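Side-chain contacts in Cow rumen GH26 endo-mannanase (Metagenome, PDB 6UEH), which probably hydrolyses internal beta-1,4-mannosidic linkages in mannans such as galactomannan, using a GH26 catalytic domain joined to a CBM6-family accessory domain: residues Thr25-Thr30 against Ala68-Lys73; Tyr87-Pro92 against Thr98-Gly103; Leu311-Gly316 against Asp386-Val391; Ile358-Leu363 against Ser425-Asp430. One frame throughout, in Å; residues are numbered along the deposited sequence.

Interaction 1. Residues Thr25-Thr30 against Ala68-Lys73; sequences TSVYDT and AQILDK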
loop_
_atom_site.group_PDB
_atom_site.type_symbol
_atom_site.label_atom_id
_atom_site.label_comp_id
_atom_site.label_asym_id
_atom_site.label_seq_id
_atom_site.Cartn_x
_atom_site.Cartn_y
_atom_site.Cartn_z
ATOM N N THR A 25 -20.556 -30.555 -22.295
ATOM C CA THR A 25 -19.807 -30.499 -23.546
ATOM C C THR A 25 -20.125 -29.226 -24.328
ATOM O O THR A 25 -19.475 -28.926 -25.325
ATOM C CB THR A 25 -20.081 -31.727 -24.422
ATOM O OG1 THR A 25 -21.486 -31.832 -24.685
ATOM C CG2 THR A 25 -19.601 -32.990 -23.715
ATOM N N SER A 26 -21.128 -28.485 -23.869
ATOM C CA SER A 26 -21.404 -27.146 -24.384
ATOM C C SER A 26 -22.228 -26.366 -23.366
ATOM O O SER A 26 -22.850 -26.958 -22.481
ATOM C CB SER A 26 -22.135 -27.207 -25.729
ATOM O OG SER A 26 -23.443 -27.726 -25.583
ATOM N N VAL A 27 -22.214 -25.041 -23.475
ATOM C CA VAL A 27 -23.079 -24.216 -22.643
ATOM C C VAL A 27 -24.450 -24.232 -23.298
ATOM O O VAL A 27 -24.832 -23.301 -24.013
ATOM C CB VAL A 27 -22.550 -22.778 -22.488
ATOM C CG1 VAL A 27 -23.366 -22.018 -21.447
ATOM C CG2 VAL A 27 -21.084 -22.803 -22.089
ATOM N N TYR A 28 -25.170 -25.322 -23.051
ATOM C CA TYR A 28 -26.394 -25.659 -23.766
ATOM C C TYR A 28 -26.159 -25.669 -25.277
ATOM O O TYR A 28 -25.567 -26.614 -25.800
ATOM C CB TYR A 28 -27.523 -24.711 -23.361
ATOM C CG TYR A 28 -27.911 -24.911 -21.911
ATOM C CD1 TYR A 28 -28.757 -25.945 -21.537
ATOM C CD2 TYR A 28 -27.397 -24.092 -20.913
ATOM C CE1 TYR A 28 -29.099 -26.146 -20.212
ATOM C CE2 TYR A 28 -27.733 -24.284 -19.587
ATOM C CZ TYR A 28 -28.585 -25.313 -19.241
ATOM O OH TYR A 28 -28.925 -25.508 -17.922
ATOM N N ASP A 29 -26.603 -24.635 -25.983
ATOM C CA ASP A 29 -26.494 -24.642 -27.441
ATOM C C ASP A 29 -25.221 -23.978 -27.964
ATOM O O ASP A 29 -24.971 -23.970 -29.169
ATOM C CB ASP A 29 -27.716 -23.965 -28.065
ATOM C CG ASP A 29 -28.894 -24.910 -28.207
ATOM O OD1 ASP A 29 -28.670 -26.137 -28.288
ATOM O OD2 ASP A 29 -30.045 -24.424 -28.242
ATOM N N THR A 30 -24.413 -23.427 -27.067
ATOM C CA THR A 30 -23.213 -22.714 -27.490
ATOM C C THR A 30 -21.938 -23.439 -27.073
ATOM O O THR A 30 -21.633 -23.562 -25.887
ATOM C CB THR A 30 -23.189 -21.279 -26.935
ATOM O OG1 THR A 30 -24.324 -20.560 -27.436
ATOM C CG2 THR A 30 -21.919 -20.564 -27.366
ATOM N N ALA A 68 -13.520 -20.601 -19.583
ATOM C CA ALA A 68 -14.213 -19.811 -20.583
ATOM C C ALA A 68 -15.297 -19.020 -19.868
ATOM O O ALA A 68 -15.670 -19.349 -18.743
ATOM C CB ALA A 68 -14.806 -20.692 -21.670
ATOM N N GLN A 69 -15.796 -17.975 -20.515
ATOM C CA GLN A 69 -16.814 -17.126 -19.911
ATOM C C GLN A 69 -17.544 -16.377 -21.015
ATOM O O GLN A 69 -17.003 -15.435 -21.595
ATOM C CB GLN A 69 -16.177 -16.158 -18.908
ATOM C CG GLN A 69 -17.161 -15.442 -17.995
ATOM C CD GLN A 69 -17.840 -14.270 -18.675
ATOM O OE1 GLN A 69 -19.058 -14.260 -18.845
ATOM N NE2 GLN A 69 -17.052 -13.276 -19.070
ATOM N N ILE A 70 -18.769 -16.802 -21.313
ATOM C CA ILE A 70 -19.478 -16.277 -22.474
ATOM C C ILE A 70 -20.799 -15.584 -22.139
ATOM O O ILE A 70 -21.569 -15.256 -23.038
ATOM C CB ILE A 70 -19.772 -17.395 -23.497
ATOM C CG1 ILE A 70 -20.660 -18.472 -22.869
ATOM C CG2 ILE A 70 -18.477 -17.999 -24.017
ATOM C CD1 ILE A 70 -21.157 -19.507 -23.860
ATOM N N LEU A 71 -21.066 -15.354 -20.858
ATOM C CA LEU A 71 -22.305 -14.677 -20.479
ATOM C C LEU A 71 -22.189 -13.157 -20.617
ATOM O O LEU A 71 -23.112 -12.495 -21.096
ATOM C CB LEU A 71 -22.704 -15.046 -19.049
ATOM C CG LEU A 71 -24.083 -14.538 -18.629
ATOM C CD1 LEU A 71 -25.155 -15.109 -19.548
ATOM C CD2 LEU A 71 -24.375 -14.875 -17.169
ATOM N N ASP A 72 -21.050 -12.609 -20.201
ATOM C CA ASP A 72 -20.841 -11.163 -20.217
ATOM C C ASP A 72 -19.673 -10.764 -21.114
ATOM O O ASP A 72 -18.532 -11.161 -20.871
ATOM C CB ASP A 72 -20.598 -10.642 -18.797
ATOM C CG ASP A 72 -21.794 -10.843 -17.884
ATOM O OD1 ASP A 72 -22.941 -10.743 -18.368
ATOM O OD2 ASP A 72 -21.587 -11.099 -16.680
ATOM N N LYS A 73 -19.961 -9.973 -22.146
ATOM C CA LYS A 73 -18.928 -9.475 -23.055
ATOM C C LYS A 73 -17.905 -8.602 -22.329
ATOM O O LYS A 73 -16.733 -8.557 -22.707
ATOM C CB LYS A 73 -19.552 -8.673 -24.201
ATOM C CG LYS A 73 -20.620 -9.402 -25.002
ATOM C CD LYS A 73 -20.042 -10.515 -25.861
ATOM C CE LYS A 73 -21.118 -11.102 -26.768
ATOM N NZ LYS A 73 -20.639 -12.275 -27.551
#
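Next to Ile-70, whose end methyl meets Val-27 and Thr-30, the amide oxygen OE1 of Gln-69 is gripped by two backbone N-H groups. Asp-72 N donates to Gln-69 OE1 at 2.9 Å, in the carbonyl plane and on a lone pair, while Leu-71 N adds a weak, bent bond. The same amide answers with Gln-69 NE2 to Asp-72 O at 3.1 Å. A glutamine suits this place because one flat group both accepts and donates, bracing the loop just where the strand ends.

The contact itself is small and apolar. Ile-70 holds CG1 between its backbone N and carbonyl carbon (chi1 61°) and then extends, which carries CD1 out to the facing loop. CD1 meets Val-27 CG2 tip to tip at 3.7 Å; against Thr-30 the side chains instead slide past each other, Ile-70 CD1 lying 3.7 Å from Thr-30 CG2. Threonine offers its methyl here while OG1 stays farther off. Val-27 and Thr-30 stand together because a type II' turn joins them, closed by backbone bonds in both directions.

This surface contact lies at one end of the CBM6 fold: Ile-70 follows strand 59-69, Val-27 and Ile-70 both touch Glu-124 of strand 123-132, and Val-27 also rests on Tyr-43 of strand 42-44.

Interaction 2. Residues Tyr87-Pro92 against Thr98-Gly103; sequences YQYTVP and TDFDFG
Tyr-89 and Phe-102 pack between the two facing sheets of the CBM6 beta-sandwich, strand 85-94 belonging to one sheet and strand 97-107 to the other. The short strand axes pass 8.1 Å apart and run nearly antiparallel, so rings rather than backbone bonds fill the gap. Phe-102 CA bulges against one face of the Tyr-89 ring, 4.1 Å from its centroid, and the Phe-102 ring turns its edge toward the tyrosine in an offset edge-to-face pair, planes at 83°. With an alanine in place of Tyr-89, the backbone bump of Phe-102 would probably lose the flat surface it rests on, and a gap would open between the strands.

Phe-100 has CG trans to its backbone N (chi1 -172°), sending the ring across to the other strand. There Val-91 CG2 sits over its face as a CH-pi contact, 3.9 Å from the centroid, and Pro-92 CD meets its CE1. Glycine suits position 103, where phi is positive and a CB would strike the tyrosine hydroxyl: Tyr-89 OH already lies 3.2 Å from Gly-103 CA.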
loop_
_atom_site.group_PDB
_atom_site.type_symbol
_atom_site.label_atom_id
_atom_site.label_comp_id
_atom_site.label_asym_id
_atom_site.label_seq_id
_atom_site.Cartn_x
_atom_site.Cartn_y
_atom_site.Cartn_z
ATOM N N TYR A 87 -11.380 -14.953 -2.605
ATOM C CA TYR A 87 -10.587 -14.056 -3.434
ATOM C C TYR A 87 -11.321 -13.794 -4.745
ATOM O O TYR A 87 -11.706 -14.736 -5.441
ATOM C CB TYR A 87 -9.206 -14.646 -3.709
ATOM C CG TYR A 87 -8.495 -15.147 -2.473
ATOM C CD1 TYR A 87 -7.783 -14.277 -1.657
ATOM C CD2 TYR A 87 -8.528 -16.494 -2.128
ATOM C CE1 TYR A 87 -7.127 -14.732 -0.524
ATOM C CE2 TYR A 87 -7.872 -16.960 -0.999
ATOM C CZ TYR A 87 -7.173 -16.073 -0.201
ATOM O OH TYR A 87 -6.521 -16.527 0.923
ATOM N N GLN A 88 -11.509 -12.521 -5.080
ATOM C CA GLN A 88 -12.313 -12.142 -6.242
ATOM C C GLN A 88 -11.472 -11.812 -7.476
ATOM O O GLN A 88 -10.459 -11.115 -7.387
ATOM C CB GLN A 88 -13.208 -10.943 -5.905
ATOM C CG GLN A 88 -14.371 -11.261 -4.974
ATOM C CD GLN A 88 -13.954 -11.362 -3.520
ATOM O OE1 GLN A 88 -12.993 -10.723 -3.091
ATOM N NE2 GLN A 88 -14.679 -12.169 -2.751
ATOM N N TYR A 89 -11.916 -12.310 -8.626
ATOM C CA TYR A 89 -11.249 -12.053 -9.900
ATOM C C TYR A 89 -12.268 -11.778 -11.001
ATOM O O TYR A 89 -13.323 -12.412 -11.056
ATOM C CB TYR A 89 -10.361 -13.241 -10.296
ATOM C CG TYR A 89 -9.168 -13.429 -9.391
ATOM C CD1 TYR A 89 -9.268 -14.174 -8.222
ATOM C CD2 TYR A 89 -7.942 -12.857 -9.701
ATOM C CE1 TYR A 89 -8.182 -14.342 -7.386
ATOM C CE2 TYR A 89 -6.848 -13.019 -8.872
ATOM C CZ TYR A 89 -6.974 -13.762 -7.716
ATOM O OH TYR A 89 -5.889 -13.925 -6.887
ATOM N N THR A 90 -11.950 -10.831 -11.876
ATOM C CA THR A 90 -12.787 -10.564 -13.038
ATOM C C THR A 90 -12.288 -11.348 -14.247
ATOM O O THR A 90 -11.197 -11.087 -14.760
ATOM C CB THR A 90 -12.819 -9.069 -13.389
ATOM O OG1 THR A 90 -13.317 -8.323 -12.273
ATOM C CG2 THR A 90 -13.716 -8.831 -14.599
ATOM N N VAL A 91 -13.084 -12.314 -14.694
ATOM C CA VAL A 91 -12.737 -13.102 -15.870
ATOM C C VAL A 91 -13.352 -12.472 -17.113
ATOM O O VAL A 91 -14.574 -12.348 -17.211
ATOM C CB VAL A 91 -13.209 -14.564 -15.740
ATOM C CG1 VAL A 91 -12.965 -15.325 -17.037
ATOM C CG2 VAL A 91 -12.501 -15.244 -14.581
ATOM N N PRO A 92 -12.502 -12.048 -18.060
ATOM C CA PRO A 92 -12.977 -11.435 -19.305
ATOM C C PRO A 92 -13.834 -12.386 -20.135
ATOM O O PRO A 92 -13.899 -13.580 -19.844
ATOM C CB PRO A 92 -11.679 -11.092 -20.048
ATOM C CG PRO A 92 -10.631 -11.025 -18.983
ATOM C CD PRO A 92 -11.032 -12.056 -17.971
ATOM N N THR A 98 -9.163 -20.754 -22.219
ATOM C CA THR A 98 -8.079 -19.825 -21.925
ATOM C C THR A 98 -7.554 -20.025 -20.504
ATOM O O THR A 98 -8.335 -20.151 -19.562
ATOM C CB THR A 98 -8.545 -18.361 -22.089
ATOM O OG1 THR A 98 -9.242 -18.212 -23.335
ATOM C CG2 THR A 98 -7.358 -17.406 -22.050
ATOM N N ASP A 99 -6.235 -20.062 -20.349
ATOM C CA ASP A 99 -5.643 -20.111 -19.015
ATOM C C ASP A 99 -5.885 -18.798 -18.284
ATOM O O ASP A 99 -5.612 -17.725 -18.820
ATOM C CB ASP A 99 -4.143 -20.395 -19.085
ATOM C CG ASP A 99 -3.836 -21.866 -19.252
ATOM O OD1 ASP A 99 -4.689 -22.698 -18.879
ATOM O OD2 ASP A 99 -2.738 -22.191 -19.748
ATOM N N PHE A 100 -6.401 -18.885 -17.063
ATOM C CA PHE A 100 -6.602 -17.698 -16.242
ATOM C C PHE A 100 -5.861 -17.832 -14.915
ATOM O O PHE A 100 -5.889 -18.885 -14.284
ATOM C CB PHE A 100 -8.091 -17.448 -15.991
ATOM C CG PHE A 100 -8.372 -16.134 -15.317
ATOM C CD1 PHE A 100 -8.501 -14.973 -16.063
ATOM C CD2 PHE A 100 -8.491 -16.055 -13.939
ATOM C CE1 PHE A 100 -8.748 -13.761 -15.450
ATOM C CE2 PHE A 100 -8.737 -14.845 -13.318
ATOM C CZ PHE A 100 -8.868 -13.697 -14.074
ATOM N N ASP A 101 -5.206 -16.750 -14.506
ATOM C CA ASP A 101 -4.434 -16.710 -13.266
ATOM C C ASP A 101 -5.332 -16.318 -12.097
ATOM O O ASP A 101 -5.781 -15.175 -12.003
ATOM C CB ASP A 101 -3.260 -15.730 -13.417
ATOM C CG ASP A 101 -2.421 -15.596 -12.153
ATOM O OD1 ASP A 101 -2.547 -16.430 -11.230
ATOM O OD2 ASP A 101 -1.609 -14.648 -12.093
ATOM N N PHE A 102 -5.594 -17.275 -11.210
ATOM C CA PHE A 102 -6.427 -17.026 -10.040
ATOM C C PHE A 102 -5.588 -16.719 -8.799
ATOM O O PHE A 102 -6.063 -16.856 -7.672
ATOM C CB PHE A 102 -7.350 -18.219 -9.771
ATOM C CG PHE A 102 -8.563 -18.260 -10.662
ATOM C CD1 PHE A 102 -9.615 -17.378 -10.462
ATOM C CD2 PHE A 102 -8.655 -19.181 -11.692
ATOM C CE1 PHE A 102 -10.732 -17.411 -11.278
ATOM C CE2 PHE A 102 -9.773 -19.221 -12.509
ATOM C CZ PHE A 102 -10.812 -18.334 -12.302
ATOM N N GLY A 103 -4.338 -16.316 -9.015
ATOM C CA GLY A 103 -3.497 -15.790 -7.951
ATOM C C GLY A 103 -2.759 -16.794 -7.086
ATOM O O GLY A 103 -2.922 -18.007 -7.228
#

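Interaction 3. Residues Leu311-Gly316 against Asp386-Val391; sequences LHEAEG and DKYNTV. With ACT (acetate ion), chain D.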
loop_
_atom_site.group_PDB
_atom_site.type_symbol
_atom_site.label_atom_id
_atom_site.label_comp_id
_atom_site.label_asym_id
_atom_site.label_seq_id
_atom_site.Cartn_x
_atom_site.Cartn_y
_atom_site.Cartn_z
ATOM N N LEU A 311 1.163 14.883 -0.330
ATOM C CA LEU A 311 -0.066 14.642 -1.084
ATOM C C LEU A 311 -0.551 13.206 -0.918
ATOM O O LEU A 311 -0.905 12.543 -1.895
ATOM C CB LEU A 311 0.163 14.957 -2.565
ATOM C CG LEU A 311 0.631 16.383 -2.869
ATOM C CD1 LEU A 311 1.145 16.499 -4.296
ATOM C CD2 LEU A 311 -0.504 17.365 -2.633
ATOM N N HIS A 312 -0.556 12.737 0.325
ATOM C CA HIS A 312 -0.777 11.327 0.617
ATOM C C HIS A 312 -2.258 10.965 0.727
ATOM O O HIS A 312 -3.117 11.846 0.815
ATOM C CB HIS A 312 -0.043 10.944 1.907
ATOM C CG HIS A 312 -0.618 11.565 3.142
ATOM N ND1 HIS A 312 -0.708 12.930 3.318
ATOM C CD2 HIS A 312 -1.121 11.007 4.268
ATOM C CE1 HIS A 312 -1.251 13.185 4.495
ATOM N NE2 HIS A 312 -1.509 12.035 5.093
ATOM N N GLU A 313 -2.536 9.662 0.708
ATOM C CA GLU A 313 -3.894 9.125 0.810
ATOM C C GLU A 313 -4.855 9.807 -0.160
ATOM O O GLU A 313 -6.002 10.091 0.184
ATOM C CB GLU A 313 -4.410 9.256 2.246
ATOM C CG GLU A 313 -3.590 8.485 3.269
ATOM C CD GLU A 313 -4.182 8.554 4.671
ATOM O OE1 GLU A 313 -5.183 9.272 4.865
ATOM O OE2 GLU A 313 -3.645 7.892 5.585
ATOM N N ALA A 314 -4.374 10.054 -1.374
ATOM C CA ALA A 314 -5.069 10.902 -2.341
ATOM C C ALA A 314 -6.485 10.438 -2.678
ATOM O O ALA A 314 -7.435 11.215 -2.575
ATOM C CB ALA A 314 -4.250 11.005 -3.610
ATOM N N GLU A 315 -6.624 9.183 -3.094
ATOM C CA GLU A 315 -7.926 8.679 -3.514
ATOM C C GLU A 315 -8.932 8.664 -2.367
ATOM O O GLU A 315 -10.108 8.971 -2.560
ATOM C CB GLU A 315 -7.808 7.272 -4.105
ATOM C CG GLU A 315 -9.150 6.703 -4.551
ATOM C CD GLU A 315 -9.047 5.316 -5.156
ATOM O OE1 GLU A 315 -7.921 4.783 -5.252
ATOM O OE2 GLU A 315 -10.100 4.760 -5.536
ATOM N N GLY A 316 -8.464 8.316 -1.173
ATOM C CA GLY A 316 -9.358 8.116 -0.048
ATOM C C GLY A 316 -10.208 6.884 -0.295
ATOM O O GLY A 316 -9.682 5.809 -0.583
ATOM N N ASP A 386 -1.491 2.896 3.217
ATOM C CA ASP A 386 -1.896 3.213 4.577
ATOM C C ASP A 386 -2.995 2.258 5.020
ATOM O O ASP A 386 -4.146 2.371 4.592
ATOM C CB ASP A 386 -2.345 4.670 4.675
ATOM C CG ASP A 386 -1.188 5.639 4.517
ATOM O OD1 ASP A 386 -0.090 5.205 4.107
ATOM O OD2 ASP A 386 -1.368 6.835 4.806
ATOM N N LYS A 387 -2.623 1.310 5.875
ATOM C CA LYS A 387 -3.492 0.195 6.228
ATOM C C LYS A 387 -4.147 0.364 7.591
ATOM O O LYS A 387 -3.538 0.084 8.625
ATOM C CB LYS A 387 -2.704 -1.115 6.206
ATOM C CG LYS A 387 -3.536 -2.342 6.551
ATOM C CD LYS A 387 -2.663 -3.477 7.049
ATOM C CE LYS A 387 -1.960 -3.096 8.342
ATOM N NZ LYS A 387 -2.933 -2.770 9.427
ATOM N N TYR A 388 -5.396 0.812 7.591
ATOM C CA TYR A 388 -6.167 0.902 8.821
ATOM C C TYR A 388 -7.325 -0.082 8.755
ATOM O O TYR A 388 -8.375 0.221 8.194
ATOM C CB TYR A 388 -6.665 2.329 9.042
ATOM C CG TYR A 388 -5.556 3.308 9.363
ATOM C CD1 TYR A 388 -5.135 3.499 10.673
ATOM C CD2 TYR A 388 -4.930 4.038 8.360
ATOM C CE1 TYR A 388 -4.124 4.391 10.979
ATOM C CE2 TYR A 388 -3.913 4.935 8.658
ATOM C CZ TYR A 388 -3.514 5.104 9.969
ATOM O OH TYR A 388 -2.508 5.993 10.280
ATOM N N ASN A 389 -7.122 -1.269 9.318
ATOM C CA ASN A 389 -8.103 -2.336 9.186
ATOM C C ASN A 389 -8.573 -2.923 10.513
ATOM O O ASN A 389 -8.975 -4.083 10.567
ATOM C CB ASN A 389 -7.542 -3.458 8.301
ATOM C CG ASN A 389 -6.209 -3.997 8.802
ATOM O OD1 ASN A 389 -5.691 -3.564 9.831
ATOM N ND2 ASN A 389 -5.653 -4.956 8.072
ATOM N N THR A 390 -8.532 -2.131 11.581
ATOM C CA THR A 390 -9.040 -2.598 12.869
ATOM C C THR A 390 -10.503 -2.221 13.057
ATOM O O THR A 390 -11.200 -2.804 13.885
ATOM C CB THR A 390 -8.233 -2.034 14.052
ATOM O OG1 THR A 390 -8.249 -0.600 14.007
ATOM C CG2 THR A 390 -6.797 -2.530 14.000
ATOM N N VAL A 391 -10.960 -1.237 12.290
ATOM C CA VAL A 391 -12.344 -0.784 12.378
ATOM C C VAL A 391 -13.043 -1.000 11.041
ATOM O O VAL A 391 -13.859 -1.910 10.898
ATOM C CB VAL A 391 -12.433 0.704 12.780
ATOM C CG1 VAL A 391 -13.885 1.113 12.989
ATOM C CG2 VAL A 391 -11.620 0.962 14.042
HETATM C C ACT D . -3.029 10.841 8.477
HETATM O O ACT D . -3.681 11.907 8.449
HETATM O OXT ACT D . -2.114 10.736 7.631
HETATM C CH3 ACT D . -3.325 9.757 9.470
#
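This is a buried carboxylate-to-carboxylate contact at the C-terminal mouth of the GH26 TIM barrel, between Glu-313, in the loop after the fourth strand, and Asp-386, at the end of the sixth. Clan GH-A barrels carry their catalytic glutamates at the ends of strands four and seven, so the site is consistent with the substrate cleft. Glu-313 runs straight beyond CG (chi2 -176°), bringing OE2 to 2.6 Å from Asp-386 OD2; the side chains cross near a right angle, their carboxylate planes 77° apart.

Each acid has further partners. Trp-326 NE1 donates to Glu-313 OE1, Asn-362 ND2 to Asp-386 OD1, and Arg-309 forms a salt bridge with Asp-386 OD2. Were an alanine to replace Glu-313, the Trp-326 indole N-H would probably lose its acceptor and a gap would open beside Asp-386.

An acetate, probably from the crystallisation liquor, occupies the same mouth and is also held by His-240. Its methyl lies 3.9 Å from Tyr-388 OH, itself hydrogen-bonded to Glu-428 OE1, and His-312 NE2 donates to its OXT at 2.9 Å, from the ring edge.

Interaction 4. Residues Ile358-Leu363 against Ser425-Asp430; sequences IWEQNL and SLAEND
Among the polar contacts, the closest approach brings Glu-360 OE2 to 2.6 Å from Ser-425 OG. The glutamate reaches that far because its chain is stretched, CG trans to the backbone N (chi1 -180°) and CD trans again, whereas serine is short enough to offer a hydroxyl close to its own strand. The other carboxylate oxygen, Glu-360 OE1, is hydrogen-bonded to Tyr-447 OH, so each carboxylate oxygen lies against a hydroxyl. The amide of Asn-362 is gripped at OD1 by Arg-309 NH1, a donor that favours having the oxygen rather than the nitrogen on that side.

These residues face the interior of the TIM barrel, where the fifth strand, 357-362, and the seventh, 423-429, are separated by strand 382-387. With that strand between them, their short axes standing 9.2 Å apart at 82°, the two meet through side chains and not through backbone pairing.

Van der Waals contact comes from Ala-427. Its CB points toward strand 357-362, 3.9 Å from Glu-360 OE2 and 4.2 Å from Asn-362 ND2; a methyl fits beside these two polar groups without displacing them. Past it the chain turns a corner at Glu-428, whose carboxylate forms a salt bridge with Arg-309.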
loop_
_atom_site.group_PDB
_atom_site.type_symbol
_atom_site.label_atom_id
_atom_site.label_comp_id
_atom_site.label_asym_id
_atom_site.label_seq_id
_atom_site.Cartn_x
_atom_site.Cartn_y
_atom_site.Cartn_z
ATOM N N ILE A 358 13.310 10.978 -1.602
ATOM C CA ILE A 358 12.781 9.738 -2.150
ATOM C C ILE A 358 11.264 9.862 -2.177
ATOM O O ILE A 358 10.611 9.816 -1.135
ATOM C CB ILE A 358 13.208 8.509 -1.325
ATOM C CG1 ILE A 358 14.736 8.404 -1.290
ATOM C CG2 ILE A 358 12.597 7.239 -1.901
ATOM C CD1 ILE A 358 15.251 7.202 -0.530
ATOM N N TRP A 359 10.710 10.043 -3.370
ATOM C CA TRP A 359 9.297 10.374 -3.510
ATOM C C TRP A 359 8.398 9.152 -3.337
ATOM O O TRP A 359 8.369 8.261 -4.187
ATOM C CB TRP A 359 9.045 11.028 -4.871
ATOM C CG TRP A 359 9.739 12.347 -5.034
ATOM C CD1 TRP A 359 11.053 12.555 -5.349
ATOM C CD2 TRP A 359 9.153 13.645 -4.887
ATOM N NE1 TRP A 359 11.319 13.903 -5.408
ATOM C CE2 TRP A 359 10.168 14.594 -5.128
ATOM C CE3 TRP A 359 7.866 14.098 -4.577
ATOM C CZ2 TRP A 359 9.937 15.965 -5.067
ATOM C CZ3 TRP A 359 7.639 15.460 -4.517
ATOM C CH2 TRP A 359 8.669 16.377 -4.761
ATOM N N GLU A 360 7.663 9.121 -2.228
ATOM C CA GLU A 360 6.728 8.034 -1.962
ATOM C C GLU A 360 5.293 8.497 -2.162
ATOM O O GLU A 360 4.839 9.450 -1.524
ATOM C CB GLU A 360 6.904 7.490 -0.542
ATOM C CG GLU A 360 5.958 6.342 -0.213
ATOM C CD GLU A 360 6.273 5.678 1.113
ATOM O OE1 GLU A 360 6.789 6.364 2.020
ATOM O OE2 GLU A 360 6.010 4.466 1.247
ATOM N N GLN A 361 4.583 7.819 -3.054
ATOM C CA GLN A 361 3.193 8.149 -3.320
ATOM C C GLN A 361 2.274 7.040 -2.826
ATOM O O GLN A 361 2.513 5.859 -3.090
ATOM C CB GLN A 361 2.973 8.392 -4.814
ATOM C CG GLN A 361 1.553 8.811 -5.165
ATOM C CD GLN A 361 1.400 9.176 -6.627
ATOM O OE1 GLN A 361 1.684 8.369 -7.516
ATOM N NE2 GLN A 361 0.959 10.402 -6.885
ATOM N N ASN A 362 1.231 7.423 -2.098
ATOM C CA ASN A 362 0.226 6.466 -1.665
ATOM C C ASN A 362 -0.617 5.987 -2.838
ATOM O O ASN A 362 -0.916 6.748 -3.757
ATOM C CB ASN A 362 -0.683 7.073 -0.590
ATOM C CG ASN A 362 -0.138 6.888 0.817
ATOM O OD1 ASN A 362 0.133 7.859 1.519
ATOM N ND2 ASN A 362 0.008 5.640 1.238
ATOM N N LEU A 363 -0.978 4.713 -2.810
ATOM C CA LEU A 363 -1.990 4.185 -3.707
ATOM C C LEU A 363 -2.925 3.319 -2.885
ATOM O O LEU A 363 -2.540 2.806 -1.833
ATOM C CB LEU A 363 -1.366 3.380 -4.852
ATOM C CG LEU A 363 -0.625 4.145 -5.952
ATOM C CD1 LEU A 363 0.042 3.179 -6.918
ATOM C CD2 LEU A 363 -1.568 5.071 -6.696
ATOM N N SER A 425 5.394 -0.315 0.480
ATOM C CA SER A 425 5.485 -0.315 1.935
ATOM C C SER A 425 4.151 -0.047 2.626
ATOM O O SER A 425 3.179 0.365 1.996
ATOM C CB SER A 425 6.497 0.732 2.386
ATOM O OG SER A 425 6.022 2.034 2.088
ATOM N N LEU A 426 4.120 -0.293 3.932
ATOM C CA LEU A 426 3.018 0.149 4.772
ATOM C C LEU A 426 3.395 1.497 5.374
ATOM O O LEU A 426 3.968 1.563 6.462
ATOM C CB LEU A 426 2.712 -0.873 5.869
ATOM C CG LEU A 426 2.120 -2.207 5.409
ATOM C CD1 LEU A 426 2.032 -3.190 6.569
ATOM C CD2 LEU A 426 0.751 -1.992 4.777
ATOM N N ALA A 427 3.094 2.568 4.644
ATOM C CA ALA A 427 3.490 3.918 5.041
ATOM C C ALA A 427 2.816 4.350 6.338
ATOM O O ALA A 427 3.385 5.118 7.115
ATOM C CB ALA A 427 3.174 4.907 3.927
ATOM N N GLU A 428 1.594 3.868 6.547
ATOM C CA GLU A 428 0.863 4.071 7.796
ATOM C C GLU A 428 0.051 2.828 8.124
ATOM O O GLU A 428 -0.366 2.099 7.224
ATOM C CB GLU A 428 -0.086 5.273 7.720
ATOM C CG GLU A 428 0.561 6.623 7.496
ATOM C CD GLU A 428 -0.449 7.755 7.564
ATOM O OE1 GLU A 428 -1.547 7.538 8.117
ATOM O OE2 GLU A 428 -0.150 8.858 7.062
ATOM N N ASN A 429 -0.185 2.595 9.411
ATOM C CA ASN A 429 -1.097 1.538 9.823
ATOM C C ASN A 429 -1.595 1.724 11.249
ATOM O O ASN A 429 -1.030 2.504 12.020
ATOM C CB ASN A 429 -0.440 0.155 9.682
ATOM C CG ASN A 429 0.959 0.098 10.282
ATOM O OD1 ASN A 429 1.962 0.137 9.562
ATOM N ND2 ASN A 429 1.034 -0.002 11.604
ATOM N N ASP A 430 -2.677 1.033 11.593
ATOM C CA ASP A 430 -2.996 0.853 12.998
ATOM C C ASP A 430 -2.219 -0.374 13.445
ATOM O O ASP A 430 -1.092 -0.250 13.920
ATOM C CB ASP A 430 -4.513 0.720 13.253
ATOM C CG ASP A 430 -5.247 -0.026 12.151
ATOM O OD1 ASP A 430 -4.619 -0.830 11.433
ATOM O OD2 ASP A 430 -6.473 0.190 12.016
#

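How the interactions relate
The four contacts fall into two domains. Interactions 1 and 2 come first along the chain, one after the other, in the calcium-binding CBM6 domain; both reach one sheet, in which strands 59-69 and 97-107 are neighbours. Their centres are about 17 Å apart, and they meet where Gln-69 NE2 makes weak hydrogen bonds to Val-91 O and Pro-92 O. Interactions 3 and 4 lie in the GH26 barrel, about 9 Å apart between centres, with their segments alternating in sequence. Strands 357-362, 382-387 and 423-429 are consecutive in its parallel sheet, and Lys-387 N probably hydrogen-bonds to Glu-428 O. Between the domains, interactions 2 and 3 do not touch, their nearest atoms being about 13 Å apart.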